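Side-chain contacts in glutamine amido transferase (Methylobacillus flagellatus, PDB 3M3P), which belongs to the glutamine amidotransferase family, as an alpha/beta protein built round a mixed sheet flanked by helices: residues T70-A73 and L74-D77; H88-G91 and G92-A96; F144-P147 and P148-H152; V165-D168 and L169-G172. All blocks are in the same frame, centred on the assembly; numbering follows the deposited sequence.

Interaction 1: T70-A73 and L74-D77; sequences TLLA and LIRD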
loop_
_atom_site.group_PDB
_atom_site.type_symbol
_atom_site.label_atom_id
_atom_site.label_comp_id
_atom_site.label_asym_id
_atom_site.label_seq_id
_atom_site.Cartn_x
_atom_site.Cartn_y
_atom_site.Cartn_z
ATOM N N THR A 70 -13.235 8.406 11.420
ATOM C CA THR A 70 -13.158 9.510 10.471
ATOM C C THR A 70 -12.470 9.051 9.231
ATOM O O THR A 70 -12.898 9.325 8.125
ATOM C CB THR A 70 -12.399 10.715 11.095
ATOM O OG1 THR A 70 -13.124 11.089 12.269
ATOM C CG2 THR A 70 -12.338 11.901 10.209
ATOM N N LEU A 71 -11.400 8.293 9.370
ATOM C CA LEU A 71 -10.677 7.848 8.152
ATOM C C LEU A 71 -11.459 6.820 7.356
ATOM O O LEU A 71 -11.521 6.897 6.097
ATOM C CB LEU A 71 -9.282 7.286 8.480
ATOM C CG LEU A 71 -8.404 6.808 7.311
ATOM C CD1 LEU A 71 -8.068 7.938 6.343
ATOM C CD2 LEU A 71 -7.076 6.195 7.866
ATOM N N LEU A 72 -12.088 5.864 8.022
ATOM C CA LEU A 72 -12.907 4.894 7.283
ATOM C C LEU A 72 -14.030 5.618 6.515
ATOM O O LEU A 72 -14.330 5.250 5.381
ATOM C CB LEU A 72 -13.471 3.797 8.205
ATOM C CG LEU A 72 -12.444 2.909 8.895
ATOM C CD1 LEU A 72 -13.126 1.906 9.857
ATOM C CD2 LEU A 72 -11.564 2.182 7.872
ATOM N N ALA A 73 -14.683 6.604 7.144
ATOM C CA ALA A 73 -15.718 7.380 6.458
ATOM C C ALA A 73 -15.154 8.159 5.245
ATOM O O ALA A 73 -15.762 8.241 4.165
ATOM C CB ALA A 73 -16.453 8.309 7.438
ATOM N N LEU A 74 -13.970 8.734 5.401
ATOM C CA LEU A 74 -13.311 9.434 4.310
ATOM C C LEU A 74 -12.986 8.517 3.126
ATOM O O LEU A 74 -13.158 8.899 1.980
ATOM C CB LEU A 74 -12.039 10.109 4.826
ATOM C CG LEU A 74 -11.361 11.086 3.884
ATOM C CD1 LEU A 74 -12.311 12.341 3.663
ATOM C CD2 LEU A 74 -10.022 11.480 4.491
ATOM N N ILE A 75 -12.532 7.297 3.418
ATOM C CA ILE A 75 -12.283 6.312 2.352
ATOM C C ILE A 75 -13.580 6.002 1.629
ATOM O O ILE A 75 -13.630 5.947 0.418
ATOM C CB ILE A 75 -11.637 5.044 2.925
ATOM C CG1 ILE A 75 -10.234 5.298 3.494
ATOM C CG2 ILE A 75 -11.576 3.963 1.816
ATOM C CD1 ILE A 75 -9.824 4.225 4.492
ATOM N N ARG A 76 -14.636 5.749 2.379
ATOM C CA ARG A 76 -15.943 5.543 1.766
ATOM C C ARG A 76 -16.341 6.690 0.886
ATOM O O ARG A 76 -16.869 6.488 -0.235
ATOM C CB ARG A 76 -17.034 5.223 2.784
ATOM C CG ARG A 76 -16.816 3.844 3.376
ATOM C CD ARG A 76 -18.034 3.355 4.150
ATOM N NE ARG A 76 -18.074 4.063 5.373
ATOM C CZ ARG A 76 -17.505 3.692 6.524
ATOM N NH1 ARG A 76 -16.867 2.572 6.623
ATOM N NH2 ARG A 76 -17.594 4.492 7.576
ATOM N N ASP A 77 -16.108 7.917 1.360
ATOM C CA ASP A 77 -16.451 9.091 0.563
ATOM C C ASP A 77 -15.610 9.140 -0.750
ATOM O O ASP A 77 -16.124 9.515 -1.799
ATOM C CB ASP A 77 -16.224 10.377 1.347
ATOM C CG ASP A 77 -17.193 10.644 2.454
ATOM O OD1 ASP A 77 -18.227 9.932 2.581
ATOM O OD2 ASP A 77 -16.898 11.651 3.180
#
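Asp77 N donates to Ala73 O over 2.8 Å, the shortest of four successive i to i+4 backbone bonds that carry one helical turn into the next. Leu74, Ile75 and Arg76 are tied in the same way to Thr70, Leu71 and Leu72, a worked example of how a regular helix sets the stage for its side chains. Arg76 is one case. Its chain is bent at CG-CD (chi3 -75°), which folds the guanidinium back along the helix so that Leu72 O lies 3.7 Å from its plane, over the centre of one face. From there NH2 comes within 3.6 Å of Ala73 CA, while NH1 reaches 3.9 Å from Leu72 CB. This flat group therefore rests on the backbone of the preceding turn, and NH1 is further fixed by a hydrogen bond to Ala98 O. On the buried side the side chains meet through carbon alone, although Ile75 also lies along Leu71 O. Ile75 crosses Leu71 at a slant, its CD1 4.1 Å from Leu71 CG. The same CD1 meets Leu72 CD2 at 4.3 Å, so one methyl touches both leucines. Helix 68-81 links parallel strands 51-54 and 85-88 in a beta-alpha-beta unit; Leu71, Leu72 and Ile75 pack on helix 90-98, Ile75 also touches Leu52 and Met54 of strand 51-54, and Leu74 meets Ile46 of a loop.

Interaction 2: H88-G91 and G92-A96; sequences HCLG and GQLLA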
loop_
_atom_site.group_PDB
_atom_site.type_symbol
_atom_site.label_atom_id
_atom_site.label_comp_id
_atom_site.label_asym_id
_atom_site.label_seq_id
_atom_site.Cartn_x
_atom_site.Cartn_y
_atom_site.Cartn_z
ATOM N N HIS A 88 -1.186 0.742 0.812
ATOM C CA HIS A 88 0.018 -0.054 0.953
ATOM C C HIS A 88 -0.002 -0.704 2.374
ATOM O O HIS A 88 0.053 0.020 3.349
ATOM C CB HIS A 88 1.296 0.847 0.882
ATOM C CG HIS A 88 1.471 1.681 -0.375
ATOM N ND1 HIS A 88 0.794 2.864 -0.608
ATOM C CD2 HIS A 88 2.287 1.502 -1.445
ATOM C CE1 HIS A 88 1.234 3.384 -1.754
ATOM N NE2 HIS A 88 2.136 2.571 -2.277
ATOM N N CYS A 89 -0.031 -2.041 2.468
ATOM C CA CYS A 89 -0.017 -2.764 3.721
ATOM C C CYS A 89 -1.197 -2.364 4.609
ATOM O O CYS A 89 -2.323 -2.593 4.192
ATOM C CB CYS A 89 1.351 -2.604 4.339
ATOM S SG CYS A 89 1.693 -3.876 5.693
ATOM N N LEU A 90 -1.004 -1.726 5.784
ATOM C CA LEU A 90 -2.134 -1.214 6.550
ATOM C C LEU A 90 -3.095 -0.425 5.645
ATOM O O LEU A 90 -4.316 -0.528 5.772
ATOM C CB LEU A 90 -1.696 -0.306 7.713
ATOM C CG LEU A 90 -2.804 0.350 8.567
ATOM C CD1 LEU A 90 -3.665 -0.741 9.252
ATOM C CD2 LEU A 90 -2.140 1.306 9.613
ATOM N N GLY A 91 -2.577 0.412 4.750
ATOM C CA GLY A 91 -3.450 1.154 3.857
ATOM C C GLY A 91 -4.337 0.253 3.002
ATOM O O GLY A 91 -5.505 0.581 2.772
ATOM N N GLY A 92 -3.802 -0.870 2.490
ATOM C CA GLY A 92 -4.614 -1.844 1.788
ATOM C C GLY A 92 -5.670 -2.456 2.663
ATOM O O GLY A 92 -6.762 -2.753 2.213
ATOM N N GLN A 93 -5.296 -2.744 3.906
ATOM C CA GLN A 93 -6.223 -3.255 4.882
ATOM C C GLN A 93 -7.328 -2.277 5.226
ATOM O O GLN A 93 -8.482 -2.684 5.407
ATOM C CB GLN A 93 -5.477 -3.688 6.124
ATOM C CG GLN A 93 -4.567 -4.877 5.899
ATOM C CD GLN A 93 -3.698 -5.173 7.076
ATOM O OE1 GLN A 93 -3.540 -4.340 7.979
ATOM N NE2 GLN A 93 -3.045 -6.333 7.073
ATOM N N LEU A 94 -7.010 -0.999 5.330
ATOM C CA LEU A 94 -8.002 0.010 5.677
ATOM C C LEU A 94 -8.966 0.307 4.538
ATOM O O LEU A 94 -10.155 0.485 4.773
ATOM C CB LEU A 94 -7.316 1.295 6.169
ATOM C CG LEU A 94 -6.585 1.139 7.497
ATOM C CD1 LEU A 94 -5.840 2.464 7.742
ATOM C CD2 LEU A 94 -7.500 0.729 8.623
ATOM N N LEU A 95 -8.463 0.363 3.322
ATOM C CA LEU A 95 -9.356 0.411 2.156
ATOM C C LEU A 95 -10.353 -0.753 2.176
ATOM O O LEU A 95 -11.551 -0.567 1.995
ATOM C CB LEU A 95 -8.537 0.512 0.838
ATOM C CG LEU A 95 -9.299 0.430 -0.476
ATOM C CD1 LEU A 95 -10.357 1.512 -0.572
ATOM C CD2 LEU A 95 -8.328 0.445 -1.634
ATOM N N ALA A 96 -9.867 -1.964 2.413
ATOM C CA ALA A 96 -10.732 -3.116 2.442
ATOM C C ALA A 96 -11.740 -3.024 3.566
ATOM O O ALA A 96 -12.940 -3.269 3.358
ATOM C CB ALA A 96 -9.867 -4.391 2.594
#
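Leu90 sets its CG opposite the backbone N (chi1 177°) whereas Leu94 sets its own opposite the carbonyl carbon (chi1 -67°), and these two choices swing the branches together one turn apart, with Leu90 CG 3.8 Å from Leu94 CD1. The turn opens helix 90-98 directly after strand 85-88, and its sequence and shape are consistent with a nucleophile elbow, in which a residue at the strand-to-helix corner adopts a strained backbone. Here that residue is Cys89, at the N-cap position with a positive phi of 58°. Its carbonyl oxygen accepts from Gln93 N at 3.0 Å, while Leu90 O and Gly91 O receive Leu94 N and Leu95 N, so three successive i to i+4 bonds run from the N-cap. Gly91, lacking a side chain, lets the chain fold close to His88. That histidine is held at both ring nitrogens, ND1 by Met54 O and NE2 by the hydroxyl of Tyr233. Gln93 runs out extended and crosses Leu90 nearly at right angles. Its amide is oriented from beyond this turn, since NE2 is bonded to Gln174 OE1, which leaves Gln93 OE1 lying against the leucine, 3.8 Å from Leu90 CD1.

Interaction 3: F144-P147 and P148-H152; sequences FSIP and PGAVH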
loop_
_atom_site.group_PDB
_atom_site.type_symbol
_atom_site.label_atom_id
_atom_site.label_comp_id
_atom_site.label_asym_id
_atom_site.label_seq_id
_atom_site.Cartn_x
_atom_site.Cartn_y
_atom_site.Cartn_z
ATOM N N PHE A 144 -6.245 -8.815 4.871
ATOM C CA PHE A 144 -7.600 -8.383 4.524
ATOM C C PHE A 144 -8.351 -9.459 3.774
ATOM O O PHE A 144 -7.741 -10.200 2.978
ATOM C CB PHE A 144 -7.625 -7.075 3.730
ATOM C CG PHE A 144 -6.673 -6.994 2.556
ATOM C CD1 PHE A 144 -6.904 -7.704 1.386
ATOM C CD2 PHE A 144 -5.519 -6.201 2.610
ATOM C CE1 PHE A 144 -5.985 -7.627 0.317
ATOM C CE2 PHE A 144 -4.641 -6.122 1.525
ATOM C CZ PHE A 144 -4.880 -6.828 0.383
ATOM N N SER A 145 -9.668 -9.532 4.000
ATOM C CA SER A 145 -10.543 -10.184 3.024
ATOM C C SER A 145 -10.700 -9.291 1.807
ATOM O O SER A 145 -10.488 -8.081 1.855
ATOM C CB SER A 145 -11.902 -10.477 3.618
ATOM O OG SER A 145 -12.597 -9.345 3.966
ATOM N N ILE A 146 -11.059 -9.914 0.683
ATOM C CA ILE A 146 -11.313 -9.161 -0.530
ATOM C C ILE A 146 -12.629 -8.364 -0.318
ATOM O O ILE A 146 -13.671 -8.952 -0.044
ATOM C CB ILE A 146 -11.441 -10.083 -1.766
ATOM C CG1 ILE A 146 -10.169 -10.949 -1.952
ATOM C CG2 ILE A 146 -11.672 -9.283 -3.066
ATOM C CD1 ILE A 146 -8.889 -10.144 -2.121
ATOM N N PRO A 147 -12.607 -7.018 -0.428
ATOM C CA PRO A 147 -13.824 -6.295 -0.136
ATOM C C PRO A 147 -14.890 -6.549 -1.207
ATOM O O PRO A 147 -14.581 -6.888 -2.358
ATOM C CB PRO A 147 -13.404 -4.843 -0.168
ATOM C CG PRO A 147 -12.062 -4.811 -0.772
ATOM C CD PRO A 147 -11.452 -6.119 -0.716
ATOM N N PRO A 148 -16.176 -6.415 -0.835
ATOM C CA PRO A 148 -17.240 -6.573 -1.820
ATOM C C PRO A 148 -17.087 -5.629 -3.037
ATOM O O PRO A 148 -16.702 -4.443 -2.940
ATOM C CB PRO A 148 -18.538 -6.317 -1.011
ATOM C CG PRO A 148 -18.118 -5.851 0.341
ATOM C CD PRO A 148 -16.657 -6.011 0.493
ATOM N N GLY A 149 -17.297 -6.239 -4.214
ATOM C CA GLY A 149 -17.199 -5.555 -5.483
ATOM C C GLY A 149 -15.763 -5.521 -6.007
ATOM O O GLY A 149 -15.567 -5.077 -7.128
ATOM N N ALA A 150 -14.771 -5.967 -5.231
ATOM C CA ALA A 150 -13.374 -5.888 -5.697
ATOM C C ALA A 150 -12.969 -7.173 -6.403
ATOM O O ALA A 150 -13.501 -8.246 -6.138
ATOM C CB ALA A 150 -12.390 -5.569 -4.503
ATOM N N VAL A 151 -11.975 -7.051 -7.251
ATOM C CA VAL A 151 -11.376 -8.158 -8.022
ATOM C C VAL A 151 -10.029 -8.495 -7.448
ATOM O O VAL A 151 -9.110 -7.666 -7.415
ATOM C CB VAL A 151 -11.257 -7.804 -9.565
ATOM C CG1 VAL A 151 -10.531 -8.928 -10.295
ATOM C CG2 VAL A 151 -12.678 -7.599 -10.134
ATOM N N HIS A 152 -9.873 -9.709 -6.953
ATOM C CA HIS A 152 -8.616 -10.275 -6.475
ATOM C C HIS A 152 -7.620 -10.466 -7.629
ATOM O O HIS A 152 -7.926 -11.102 -8.618
ATOM C CB HIS A 152 -8.967 -11.614 -5.845
ATOM C CG HIS A 152 -7.794 -12.372 -5.336
ATOM N ND1 HIS A 152 -7.730 -13.741 -5.424
ATOM C CD2 HIS A 152 -6.697 -11.975 -4.665
ATOM C CE1 HIS A 152 -6.617 -14.161 -4.822
ATOM N NE2 HIS A 152 -5.981 -13.115 -4.334
HETATM O O HOH W 1 -15.157 -9.382 -3.998
#
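Pro147 to Ala150 form a type II beta turn, closed by Ala150 N donating to Pro147 O at 3.0 Å, with Gly149 supplying the positive phi (85°) such a turn needs at its third position. The turn leads from the loop after strand 142-144 into strand 150-156. Its first proline lies beside the returning chain, Pro147 CG being 3.8 Å from Ala150 CB. Ile146 reaches further along the strand with its two branches: CG2 sits 4.0 Å from Ala150 CB, and CD1 comes 3.8 Å from His152 CD2. Both chi angles of Ile146 are close to -60°, a folded shape that turns the terminal methyl toward the imidazole, and the two side chains cross at about a right angle. The nitrogen next to that carbon, NE2, is hydrogen-bonded to Ala160 O. Pro147 and Ala150 both also touch Tyr164 of strand 161-166. A water donates to Pro147 O at 3.0 Å and also to Ala150 O at 2.9 Å, bridging the mouth of the turn. Pro147 O thus takes two donors: the backbone bond closes the turn, the water satisfies a second carbonyl, and Ile146, Pro147 and Ala150 contribute side-chain packing without a polar bond.

Interaction 4: V165-D168 and L169-G172; sequences VLDD and LHIG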
loop_
_atom_site.group_PDB
_atom_site.type_symbol
_atom_site.label_atom_id
_atom_site.label_comp_id
_atom_site.label_asym_id
_atom_site.label_seq_id
_atom_site.Cartn_x
_atom_site.Cartn_y
_atom_site.Cartn_z
ATOM N N VAL A 165 -8.376 -4.871 -6.861
ATOM C CA VAL A 165 -8.767 -3.603 -7.481
ATOM C C VAL A 165 -10.255 -3.427 -7.385
ATOM O O VAL A 165 -11.021 -4.396 -7.494
ATOM C CB VAL A 165 -8.270 -3.433 -8.965
ATOM C CG1 VAL A 165 -6.726 -3.176 -9.040
ATOM C CG2 VAL A 165 -8.715 -4.616 -9.868
ATOM N N LEU A 166 -10.688 -2.210 -7.151
ATOM C CA LEU A 166 -12.102 -1.850 -6.999
ATOM C C LEU A 166 -12.492 -0.775 -7.970
ATOM O O LEU A 166 -11.846 0.272 -8.048
ATOM C CB LEU A 166 -12.394 -1.416 -5.583
ATOM C CG LEU A 166 -13.804 -1.032 -5.212
ATOM C CD1 LEU A 166 -14.778 -2.214 -5.382
ATOM C CD2 LEU A 166 -13.801 -0.426 -3.800
ATOM N N ASP A 167 -13.550 -1.031 -8.741
ATOM C CA ASP A 167 -14.200 0.002 -9.605
ATOM C C ASP A 167 -13.179 0.546 -10.664
ATOM O O ASP A 167 -13.332 1.706 -11.089
ATOM C CB ASP A 167 -14.777 1.200 -8.790
ATOM C CG ASP A 167 -15.884 0.801 -7.828
ATOM O OD1 ASP A 167 -16.543 -0.199 -8.163
ATOM O OD2 ASP A 167 -16.137 1.527 -6.806
ATOM N N ASP A 168 -12.166 -0.225 -11.062
ATOM C CA ASP A 168 -11.208 0.267 -12.066
ATOM C C ASP A 168 -10.450 1.477 -11.567
ATOM O O ASP A 168 -9.901 2.253 -12.362
ATOM C CB ASP A 168 -11.974 0.721 -13.332
ATOM C CG ASP A 168 -11.127 0.712 -14.571
ATOM O OD1 ASP A 168 -10.195 -0.112 -14.630
ATOM O OD2 ASP A 168 -11.445 1.503 -15.505
ATOM N N LEU A 169 -10.451 1.701 -10.255
ATOM C CA LEU A 169 -9.940 2.991 -9.745
ATOM C C LEU A 169 -9.016 2.850 -8.532
ATOM O O LEU A 169 -8.062 3.596 -8.403
ATOM C CB LEU A 169 -11.129 3.875 -9.361
ATOM C CG LEU A 169 -11.245 5.321 -9.555
ATOM C CD1 LEU A 169 -10.574 5.864 -10.846
ATOM C CD2 LEU A 169 -12.753 5.754 -9.508
ATOM N N HIS A 170 -9.381 1.965 -7.622
ATOM C CA HIS A 170 -8.768 1.824 -6.319
ATOM C C HIS A 170 -7.968 0.541 -6.292
ATOM O O HIS A 170 -8.434 -0.470 -6.846
ATOM C CB HIS A 170 -9.826 1.785 -5.241
ATOM C CG HIS A 170 -10.894 2.814 -5.415
ATOM N ND1 HIS A 170 -10.642 4.167 -5.299
ATOM C CD2 HIS A 170 -12.171 2.686 -5.857
ATOM C CE1 HIS A 170 -11.757 4.816 -5.590
ATOM N NE2 HIS A 170 -12.699 3.941 -5.934
ATOM N N ILE A 171 -6.821 0.546 -5.654
ATOM C CA ILE A 171 -6.025 -0.656 -5.551
ATOM C C ILE A 171 -5.470 -0.784 -4.141
ATOM O O ILE A 171 -4.937 0.196 -3.582
ATOM C CB ILE A 171 -4.938 -0.738 -6.695
ATOM C CG1 ILE A 171 -4.272 -2.116 -6.667
ATOM C CG2 ILE A 171 -3.894 0.403 -6.626
ATOM C CD1 ILE A 171 -3.417 -2.439 -7.934
ATOM N N GLY A 172 -5.550 -1.968 -3.549
ATOM C CA GLY A 172 -4.993 -2.250 -2.246
ATOM C C GLY A 172 -4.009 -3.373 -2.320
ATOM O O GLY A 172 -4.271 -4.368 -3.024
HETATM O O HOH W 2 -15.280 4.432 -7.026
#
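The beta hairpin of strands 161-166 and 170-173 turns back on itself here, and Leu166 O accepts from two successive amides. His170 N lies 3.0 Å from Leu166 O, in the carbonyl plane and with a nearly straight N-H (170°). Leu169 N, also 3.0 Å from Leu166 O, comes from above that plane. In return Leu166 N donates to His170 O at 2.9 Å. Because Leu169 and His170 both face Leu166, the pairing is a classic beta bulge, one extra residue being taken up where the strand restarts. Asp167 and Asp168, both with positive phi near 60°, carry the chain round the bend. On one face of the hairpin His170 slants across Leu166, its CD2 4.1 Å from Leu166 CD2. The imidazole has Leu169 CB 3.7 Å from its plane, over the ring centre, and a water in plane at its edge. That water lies 2.8 Å from His170 NE2 and donates to Asp167 OD2, so it bridges ring and carboxylate at the bend. The other ring nitrogen, ND1, accepts from Val85 N, which ties the imidazole to the neighbouring strand 85-88. On the opposite face Val165, in the conformer described (one of two modelled), and Ile171 lie side by side pointing the same way; both also touch Trp127 of helix 122-128 and Ile153 of strand 150-156.

How the interactions relate
Along the chain the four contacts follow in series, and all lie within the part that matches the amidotransferase family. Interactions 1 and 2 lie on helices 68-81 and 90-98, separated by strand 85-88; their centres are 13 Å apart and they meet where Ile75 CG2 touches Leu95 CD1 at 3.6 Å. Interaction 2 is the central member: it also reaches interaction 3, through Gln93 and Ala96 against Phe144, and interaction 4, through Leu95 beside His170 and Ile171. Interactions 3 and 4, with centres 10 Å apart, share the sheet, since strands 150-156 and 161-166 are neighbours and Val151 N probably bonds to Val165 O. The helix that follows the possible nucleophile elbow is thus packed between a crossover helix and strands of the sheet.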